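Local coordinates for protein cyclopropane mycolic acid synthase 1 (Mycobacterium tuberculosis, PDB 1KP9) that catalyses the transfer of a methylene group from S-adenosyl-L-methionine to the distal double bond of an alpha mycolic acid, forming a cyclopropane ring, at residues A[146-151]-A[212-217]; A[163-168]-A[282-287]. All coordinates share one frame; numbering follows the deposited sequence.

Contact 1. Residues A[146-151]-A[212-217]; sequences RYDAFF and QECASA
Phe-151 lays one face of its ring against the backbone of Ala-215, whose CA sits 3.6 Å above the ring plane, displaced from the ring centre. The methyl group of Ala-215 reaches the same ring farther out, with CB 3.4 Å from Phe-151 CE2. With CG anti to its own carbonyl carbon (chi1 -71°), the ring leans across to helix 208-215, and Phe-151 CE1 lies 4.3 Å from Cys-214 CB. Both Phe-151 and Ala-215 are buried, and this is the tight part of the contact. The two helices belong to the layer that covers one face of the central sheet in this Rossmann-like methyltransferase fold: Phe-151 also packs on Met-164 and Leu-166 of strand 163-171, Ala-215 on Val-222 of strand 221-227. Cys-214 bridges from this buried packing to the rim, its SG turned to the first helix and 4.3 Å from Tyr-147 CB. The Tyr-147 ring heads away from helix 208-215, and its hydroxyl is hydrogen-bonded to His-144 ND1. The open side belongs to Asp-148 and Ser-216, both exposed. Asp-148 OD1 stands 3.1 Å from Cys-214 SG. At the C-terminal end of helix 208-215, Ser-216 returns a weak hydrogen bond from OG to Gln-212 O (3.1 Å), while Asn-218 ND2 donates to Cys-214 O.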
ATOM      1  N   ARG A 146       9.846  -9.121  -7.814  1.00 78.63           N
ATOM      2  CA  ARG A 146      11.125  -8.455  -8.000  1.00 76.31           C
ATOM      3  C   ARG A 146      11.525  -7.775  -6.695  1.00 74.37           C
ATOM      4  O   ARG A 146      12.193  -6.741  -6.689  1.00 73.11           O
ATOM      5  CB  ARG A 146      11.037  -7.438  -9.140  1.00 77.73           C
ATOM      6  CG  ARG A 146      10.944  -8.078 -10.526  1.00 79.07           C
ATOM      7  CD  ARG A 146      10.994  -7.034 -11.633  1.00 80.45           C
ATOM      8  NE  ARG A 146      12.232  -6.259 -11.602  1.00 81.78           N
ATOM      9  CZ  ARG A 146      12.490  -5.234 -12.411  1.00 82.39           C
ATOM     10  NH1 ARG A 146      11.597  -4.857 -13.318  1.00 83.16           N
ATOM     11  NH2 ARG A 146      13.642  -4.583 -12.313  1.00 82.43           N
ATOM     12  N   TYR A 147      11.109  -8.378  -5.587  1.00 72.46           N
ATOM     13  CA  TYR A 147      11.412  -7.857  -4.262  1.00 71.00           C
ATOM     14  C   TYR A 147      12.907  -7.901  -3.966  1.00 69.15           C
ATOM     15  O   TYR A 147      13.440  -7.034  -3.277  1.00 69.37           O
ATOM     16  CB  TYR A 147      10.657  -8.656  -3.195  1.00 72.13           C
ATOM     17  CG  TYR A 147       9.353  -8.028  -2.748  1.00 73.24           C
ATOM     18  CD1 TYR A 147       8.405  -7.599  -3.676  1.00 73.94           C
ATOM     19  CD2 TYR A 147       9.059  -7.879  -1.391  1.00 73.64           C
ATOM     20  CE1 TYR A 147       7.197  -7.035  -3.265  1.00 74.31           C
ATOM     21  CE2 TYR A 147       7.849  -7.319  -0.968  1.00 74.06           C
ATOM     22  CZ  TYR A 147       6.921  -6.900  -1.913  1.00 74.53           C
ATOM     23  OH  TYR A 147       5.713  -6.361  -1.518  1.00 74.07           O
ATOM     24  N   ASP A 148      13.583  -8.915  -4.487  1.00 67.32           N
ATOM     25  CA  ASP A 148      15.010  -9.053  -4.248  1.00 65.50           C
ATOM     26  C   ASP A 148      15.777  -7.861  -4.814  1.00 63.03           C
ATOM     27  O   ASP A 148      16.567  -7.229  -4.115  1.00 62.17           O
ATOM     28  CB  ASP A 148      15.517 -10.361  -4.859  1.00 66.87           C
ATOM     29  CG  ASP A 148      16.274 -11.212  -3.855  1.00 68.24           C
ATOM     30  OD1 ASP A 148      15.643 -11.684  -2.881  1.00 68.46           O
ATOM     31  OD2 ASP A 148      17.497 -11.401  -4.036  1.00 68.81           O
ATOM     32  N   ALA A 149      15.538  -7.558  -6.083  1.00 60.48           N
ATOM     33  CA  ALA A 149      16.206  -6.439  -6.736  1.00 59.45           C
ATOM     34  C   ALA A 149      15.823  -5.130  -6.057  1.00 58.83           C
ATOM     35  O   ALA A 149      16.629  -4.196  -5.976  1.00 59.09           O
ATOM     36  CB  ALA A 149      15.818  -6.392  -8.210  1.00 58.89           C
ATOM     37  N   PHE A 150      14.584  -5.079  -5.571  1.00 57.18           N
ATOM     38  CA  PHE A 150      14.050  -3.902  -4.903  1.00 55.30           C
ATOM     39  C   PHE A 150      14.847  -3.509  -3.667  1.00 54.39           C
ATOM     40  O   PHE A 150      15.180  -2.339  -3.493  1.00 53.87           O
ATOM     41  CB  PHE A 150      12.581  -4.131  -4.524  1.00 55.48           C
ATOM     42  CG  PHE A 150      11.915  -2.921  -3.924  1.00 54.98           C
ATOM     43  CD1 PHE A 150      11.779  -1.749  -4.664  1.00 53.21           C
ATOM     44  CD2 PHE A 150      11.447  -2.945  -2.611  1.00 53.98           C
ATOM     45  CE1 PHE A 150      11.190  -0.621  -4.107  1.00 52.96           C
ATOM     46  CE2 PHE A 150      10.853  -1.818  -2.044  1.00 53.15           C
ATOM     47  CZ  PHE A 150      10.727  -0.655  -2.794  1.00 53.05           C
ATOM     48  N   PHE A 151      15.149  -4.471  -2.801  1.00 53.83           N
ATOM     49  CA  PHE A 151      15.922  -4.156  -1.610  1.00 55.39           C
ATOM     50  C   PHE A 151      17.345  -3.773  -1.988  1.00 57.00           C
ATOM     51  O   PHE A 151      17.951  -2.907  -1.352  1.00 57.98           O
ATOM     52  CB  PHE A 151      15.942  -5.334  -0.639  1.00 53.85           C
ATOM     53  CG  PHE A 151      14.628  -5.579   0.027  1.00 52.78           C
ATOM     54  CD1 PHE A 151      13.620  -6.271  -0.630  1.00 52.29           C
ATOM     55  CD2 PHE A 151      14.384  -5.086   1.303  1.00 52.10           C
ATOM     56  CE1 PHE A 151      12.383  -6.471  -0.027  1.00 51.80           C
ATOM     57  CE2 PHE A 151      13.151  -5.281   1.917  1.00 51.61           C
ATOM     58  CZ  PHE A 151      12.147  -5.974   1.250  1.00 51.27           C
ATOM     59  N   GLN A 212      10.915 -10.985   4.748  1.00 52.05           N
ATOM     60  CA  GLN A 212      11.957 -11.005   5.777  1.00 52.67           C
ATOM     61  C   GLN A 212      13.246 -11.612   5.246  1.00 52.85           C
ATOM     62  O   GLN A 212      14.341 -11.217   5.642  1.00 52.80           O
ATOM     63  CB  GLN A 212      11.507 -11.821   6.989  1.00 53.66           C
ATOM     64  CG  GLN A 212      10.356 -11.222   7.761  1.00 54.45           C
ATOM     65  CD  GLN A 212      10.205 -11.839   9.140  1.00 55.30           C
ATOM     66  OE1 GLN A 212       9.884 -13.023   9.278  1.00 55.18           O
ATOM     67  NE2 GLN A 212      10.442 -11.035  10.172  1.00 55.88           N
ATOM     68  N   GLU A 213      13.099 -12.589   4.357  1.00 53.17           N
ATOM     69  CA  GLU A 213      14.239 -13.271   3.763  1.00 52.41           C
ATOM     70  C   GLU A 213      14.860 -12.426   2.661  1.00 51.95           C
ATOM     71  O   GLU A 213      16.073 -12.236   2.635  1.00 51.99           O
ATOM     72  CB  GLU A 213      13.803 -14.645   3.232  1.00 51.52           C
ATOM     73  CG  GLU A 213      13.363 -15.598   4.351  1.00 50.90           C
ATOM     74  CD  GLU A 213      12.770 -16.910   3.852  1.00 50.84           C
ATOM     75  OE1 GLU A 213      12.472 -17.779   4.702  1.00 51.12           O
ATOM     76  OE2 GLU A 213      12.599 -17.076   2.623  1.00 49.94           O
ATOM     77  N   CYS A 214      14.035 -11.910   1.756  1.00 52.27           N
ATOM     78  CA  CYS A 214      14.553 -11.075   0.677  1.00 52.44           C
ATOM     79  C   CYS A 214      15.250  -9.843   1.242  1.00 51.61           C
ATOM     80  O   CYS A 214      16.208  -9.348   0.657  1.00 51.74           O
ATOM     81  CB  CYS A 214      13.426 -10.640  -0.270  1.00 53.38           C
ATOM     82  SG  CYS A 214      12.906 -11.904  -1.459  1.00 55.70           S
ATOM     83  N   ALA A 215      14.767  -9.351   2.377  1.00 51.04           N
ATOM     84  CA  ALA A 215      15.354  -8.177   3.017  1.00 51.74           C
ATOM     85  C   ALA A 215      16.662  -8.548   3.716  1.00 52.41           C
ATOM     86  O   ALA A 215      17.672  -7.854   3.585  1.00 52.00           O
ATOM     87  CB  ALA A 215      14.373  -7.585   4.029  1.00 50.66           C
ATOM     88  N   SER A 216      16.634  -9.649   4.462  1.00 54.09           N
ATOM     89  CA  SER A 216      17.809 -10.122   5.186  1.00 54.61           C
ATOM     90  C   SER A 216      18.904 -10.595   4.242  1.00 55.73           C
ATOM     91  O   SER A 216      19.917 -11.135   4.682  1.00 56.59           O
ATOM     92  CB  SER A 216      17.432 -11.269   6.136  1.00 54.40           C
ATOM     93  OG  SER A 216      16.876 -10.792   7.350  1.00 54.07           O
ATOM     94  N   ALA A 217      18.709 -10.389   2.944  1.00 56.60           N
ATOM     95  CA  ALA A 217      19.693 -10.825   1.968  1.00 57.35           C
ATOM     96  C   ALA A 217      20.080  -9.718   0.999  1.00 58.22           C
ATOM     97  O   ALA A 217      20.553  -9.984  -0.108  1.00 58.42           O
ATOM     98  CB  ALA A 217      19.157 -12.029   1.203  1.00 58.64           C
TER

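Contact 2. Residues A[163-168]-A[282-287]; sequences VMLLHT and QFTCQK. With ACY (acetic acid), chain C.
Met-164 and Cys-285 face each other as a hydrogen-bonded antiparallel pair, as do Leu-166 and Phe-283, so four backbone N-H groups and four carbonyls are satisfied between the strands. The bonds are uneven: Cys-285 N to Met-164 O and Phe-283 N to Leu-166 O are 2.7 Å each, whereas Leu-166 N reaches Phe-283 O at 3.3 Å, from above the carbonyl plane. Leu-166 O also receives a CA-H contact from Gln-282 CA at 3.2 Å. Backbone groups of Val-163, Leu-165 and His-167 bond instead to the neighbouring strand 132-136 and Gly-137 just beyond it. Gln-282 NE2 donates to His-167 ND1 over 2.8 Å, almost straight (169°) and lying in the ring plane, though amide and ring planes stand 82° apart. OE1 of the same amide accepts from Lys-59 NZ. His-167 NE2 donates through a more bent bond (3.0 Å, 143°) to OXT of an acetic acid, probably from the crystallisation liquor, which Tyr-232 and Cys-35 also hold; both ring nitrogens are thus engaged and the ring's rotation is fixed. Phe-283, on the face of Met-164 and Leu-166, turns a ring edge to Thr-168 CG2, 3.6 Å from Phe-283 CE1. Strand 278-286, last in sequence and inserted antiparallel between 163-171 and 221-227, gives the 3-2-1-4-5-7-6 order of class I AdoMet-dependent methyltransferases.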
ATOM      1  N   VAL A 163      16.379   3.758   6.658  1.00 46.97           N
ATOM      2  CA  VAL A 163      15.228   2.958   7.045  1.00 44.39           C
ATOM      3  C   VAL A 163      14.182   3.013   5.945  1.00 43.24           C
ATOM      4  O   VAL A 163      14.015   4.032   5.279  1.00 41.61           O
ATOM      5  CB  VAL A 163      14.588   3.487   8.351  1.00 45.17           C
ATOM      6  CG1 VAL A 163      13.355   2.663   8.707  1.00 42.78           C
ATOM      7  CG2 VAL A 163      15.609   3.448   9.482  1.00 43.91           C
ATOM      8  N   MET A 164      13.482   1.905   5.756  1.00 42.32           N
ATOM      9  CA  MET A 164      12.440   1.832   4.743  1.00 40.71           C
ATOM     10  C   MET A 164      11.237   1.102   5.293  1.00 38.36           C
ATOM     11  O   MET A 164      11.363   0.130   6.033  1.00 37.48           O
ATOM     12  CB  MET A 164      12.934   1.107   3.488  1.00 42.06           C
ATOM     13  CG  MET A 164      11.839   0.905   2.439  1.00 44.45           C
ATOM     14  SD  MET A 164      12.426   0.174   0.892  1.00 47.39           S
ATOM     15  CE  MET A 164      12.664  -1.567   1.419  1.00 47.75           C
ATOM     16  N   LEU A 165      10.060   1.592   4.946  1.00 36.99           N
ATOM     17  CA  LEU A 165       8.846   0.956   5.393  1.00 34.69           C
ATOM     18  C   LEU A 165       8.082   0.475   4.170  1.00 34.24           C
ATOM     19  O   LEU A 165       7.877   1.241   3.222  1.00 33.06           O
ATOM     20  CB  LEU A 165       7.982   1.930   6.177  1.00 33.45           C
ATOM     21  CG  LEU A 165       6.764   1.196   6.727  1.00 33.61           C
ATOM     22  CD1 LEU A 165       7.091   0.532   8.057  1.00 30.49           C
ATOM     23  CD2 LEU A 165       5.661   2.170   6.887  1.00 35.10           C
ATOM     24  N   LEU A 166       7.674  -0.793   4.198  1.00 33.85           N
ATOM     25  CA  LEU A 166       6.928  -1.396   3.098  1.00 33.42           C
ATOM     26  C   LEU A 166       5.578  -1.866   3.594  1.00 32.68           C
ATOM     27  O   LEU A 166       5.486  -2.760   4.430  1.00 33.97           O
ATOM     28  CB  LEU A 166       7.691  -2.584   2.515  1.00 35.47           C
ATOM     29  CG  LEU A 166       9.162  -2.328   2.170  1.00 38.02           C
ATOM     30  CD1 LEU A 166       9.754  -3.576   1.538  1.00 39.12           C
ATOM     31  CD2 LEU A 166       9.282  -1.146   1.224  1.00 39.22           C
ATOM     32  N   HIS A 167       4.534  -1.239   3.069  1.00 32.41           N
ATOM     33  CA  HIS A 167       3.157  -1.558   3.409  1.00 31.04           C
ATOM     34  C   HIS A 167       2.643  -2.368   2.228  1.00 32.40           C
ATOM     35  O   HIS A 167       2.448  -1.831   1.130  1.00 33.49           O
ATOM     36  CB  HIS A 167       2.359  -0.265   3.564  1.00 27.62           C
ATOM     37  CG  HIS A 167       0.899  -0.478   3.796  1.00 27.94           C
ATOM     38  ND1 HIS A 167       0.273  -0.125   4.972  1.00 27.79           N
ATOM     39  CD2 HIS A 167      -0.066  -0.981   2.993  1.00 27.77           C
ATOM     40  CE1 HIS A 167      -1.016  -0.396   4.882  1.00 27.05           C
ATOM     41  NE2 HIS A 167      -1.248  -0.917   3.690  1.00 31.35           N
ATOM     42  N   THR A 168       2.431  -3.662   2.444  1.00 32.60           N
ATOM     43  CA  THR A 168       1.992  -4.526   1.361  1.00 31.51           C
ATOM     44  C   THR A 168       1.050  -5.605   1.824  1.00 31.01           C
ATOM     45  O   THR A 168       0.987  -5.927   3.005  1.00 34.12           O
ATOM     46  CB  THR A 168       3.201  -5.217   0.682  1.00 32.43           C
ATOM     47  OG1 THR A 168       2.752  -5.990  -0.438  1.00 31.45           O
ATOM     48  CG2 THR A 168       3.913  -6.133   1.670  1.00 28.46           C
ATOM     49  N   GLN A 282       2.985  -3.966   7.416  1.00 31.85           N
ATOM     50  CA  GLN A 282       3.910  -2.864   7.247  1.00 33.27           C
ATOM     51  C   GLN A 282       5.204  -3.456   7.775  1.00 33.79           C
ATOM     52  O   GLN A 282       5.257  -3.911   8.916  1.00 34.24           O
ATOM     53  CB  GLN A 282       3.497  -1.665   8.095  1.00 33.87           C
ATOM     54  CG  GLN A 282       2.113  -1.130   7.783  1.00 35.27           C
ATOM     55  CD  GLN A 282       1.988   0.354   8.103  1.00 38.19           C
ATOM     56  OE1 GLN A 282       2.395   0.803   9.174  1.00 40.61           O
ATOM     57  NE2 GLN A 282       1.427   1.119   7.170  1.00 34.45           N
ATOM     58  N   PHE A 283       6.237  -3.475   6.939  1.00 35.46           N
ATOM     59  CA  PHE A 283       7.523  -4.041   7.334  1.00 37.06           C
ATOM     60  C   PHE A 283       8.590  -2.985   7.560  1.00 37.46           C
ATOM     61  O   PHE A 283       9.146  -2.454   6.600  1.00 38.60           O
ATOM     62  CB  PHE A 283       8.042  -5.017   6.266  1.00 36.96           C
ATOM     63  CG  PHE A 283       7.132  -6.188   5.998  1.00 38.59           C
ATOM     64  CD1 PHE A 283       6.493  -6.320   4.768  1.00 39.13           C
ATOM     65  CD2 PHE A 283       6.928  -7.171   6.960  1.00 38.20           C
ATOM     66  CE1 PHE A 283       5.672  -7.411   4.503  1.00 38.45           C
ATOM     67  CE2 PHE A 283       6.108  -8.266   6.701  1.00 36.26           C
ATOM     68  CZ  PHE A 283       5.481  -8.386   5.474  1.00 37.99           C
ATOM     69  N   THR A 284       8.887  -2.671   8.817  1.00 38.73           N
ATOM     70  CA  THR A 284       9.942  -1.690   9.082  1.00 39.62           C
ATOM     71  C   THR A 284      11.256  -2.389   8.775  1.00 39.26           C
ATOM     72  O   THR A 284      11.665  -3.293   9.492  1.00 38.86           O
ATOM     73  CB  THR A 284       9.991  -1.234  10.547  1.00 37.34           C
ATOM     74  OG1 THR A 284       8.712  -0.744  10.954  1.00 37.67           O
ATOM     75  CG2 THR A 284      11.014  -0.132  10.697  1.00 38.27           C
ATOM     76  N   CYS A 285      11.904  -1.970   7.699  1.00 41.93           N
ATOM     77  CA  CYS A 285      13.164  -2.567   7.279  1.00 41.07           C
ATOM     78  C   CYS A 285      14.325  -1.665   7.657  1.00 43.05           C
ATOM     79  O   CYS A 285      14.732  -0.812   6.875  1.00 42.23           O
ATOM     80  CB  CYS A 285      13.139  -2.784   5.767  1.00 41.69           C
ATOM     81  SG  CYS A 285      11.705  -3.758   5.204  1.00 37.40           S
ATOM     82  N   GLN A 286      14.858  -1.861   8.860  1.00 45.27           N
ATOM     83  CA  GLN A 286      15.967  -1.049   9.355  1.00 47.71           C
ATOM     84  C   GLN A 286      17.285  -1.715   8.954  1.00 49.25           C
ATOM     85  O   GLN A 286      17.483  -2.897   9.227  1.00 51.35           O
ATOM     86  CB  GLN A 286      15.875  -0.942  10.882  1.00 48.19           C
ATOM     87  CG  GLN A 286      16.462   0.332  11.480  1.00 47.10           C
ATOM     88  CD  GLN A 286      17.857   0.645  10.966  1.00 48.07           C
ATOM     89  OE1 GLN A 286      18.044   1.010   9.805  1.00 46.58           O
ATOM     90  NE2 GLN A 286      18.848   0.501  11.837  1.00 51.30           N
ATOM     91  N   LYS A 287      18.183  -0.973   8.311  1.00 49.72           N
ATOM     92  CA  LYS A 287      19.453  -1.559   7.903  1.00 51.67           C
ATOM     93  C   LYS A 287      20.639  -1.095   8.744  1.00 52.65           C
ATOM     94  O   LYS A 287      20.437  -0.276   9.664  1.00 52.53           O
ATOM     95  CB  LYS A 287      19.725  -1.287   6.418  1.00 51.27           C
ATOM     96  CG  LYS A 287      20.434   0.021   6.104  1.00 50.50           C
ATOM     97  CD  LYS A 287      20.821   0.058   4.628  1.00 50.59           C
ATOM     98  CE  LYS A 287      21.682   1.258   4.271  1.00 51.49           C
ATOM     99  NZ  LYS A 287      21.915   1.335   2.800  1.00 52.03           N
ATOM    100  OXT LYS A 287      21.773  -1.561   8.477  1.00 54.93           O
TER
HETATM  101  C   ACY C 288      -2.647  -2.354   0.400  1.00 21.50           C
HETATM  102  O   ACY C 288      -3.504  -2.646  -0.608  1.00 23.58           O
HETATM  103  OXT ACY C 288      -3.122  -2.133   1.654  1.00 20.25           O
HETATM  104  CH3 ACY C 288      -1.171  -2.276   0.130  1.00 21.07           C

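In the fold
The centres of contacts 1 and 2 lie 11 Å apart, on the same side of the chain's centre, and the two touch directly. Helix 147-155 is followed, after a short connection, by strand 163-171; helix 208-215 and, at the C-terminus, strand 278-286 come later, so the segments alternate along the chain. Contact 2 joins two neighbouring strands of the central sheet, and contact 1 packs two helices over one of its faces. Phe-151 CZ meets Leu-166 CD1 at 3.4 Å, Phe-150 packs on Leu-166 too, and Tyr-147 OH probably hydrogen-bonds Thr-168 OG1. Chain parts distant in sequence are thereby assembled into the sheet and the helical layer packed on it.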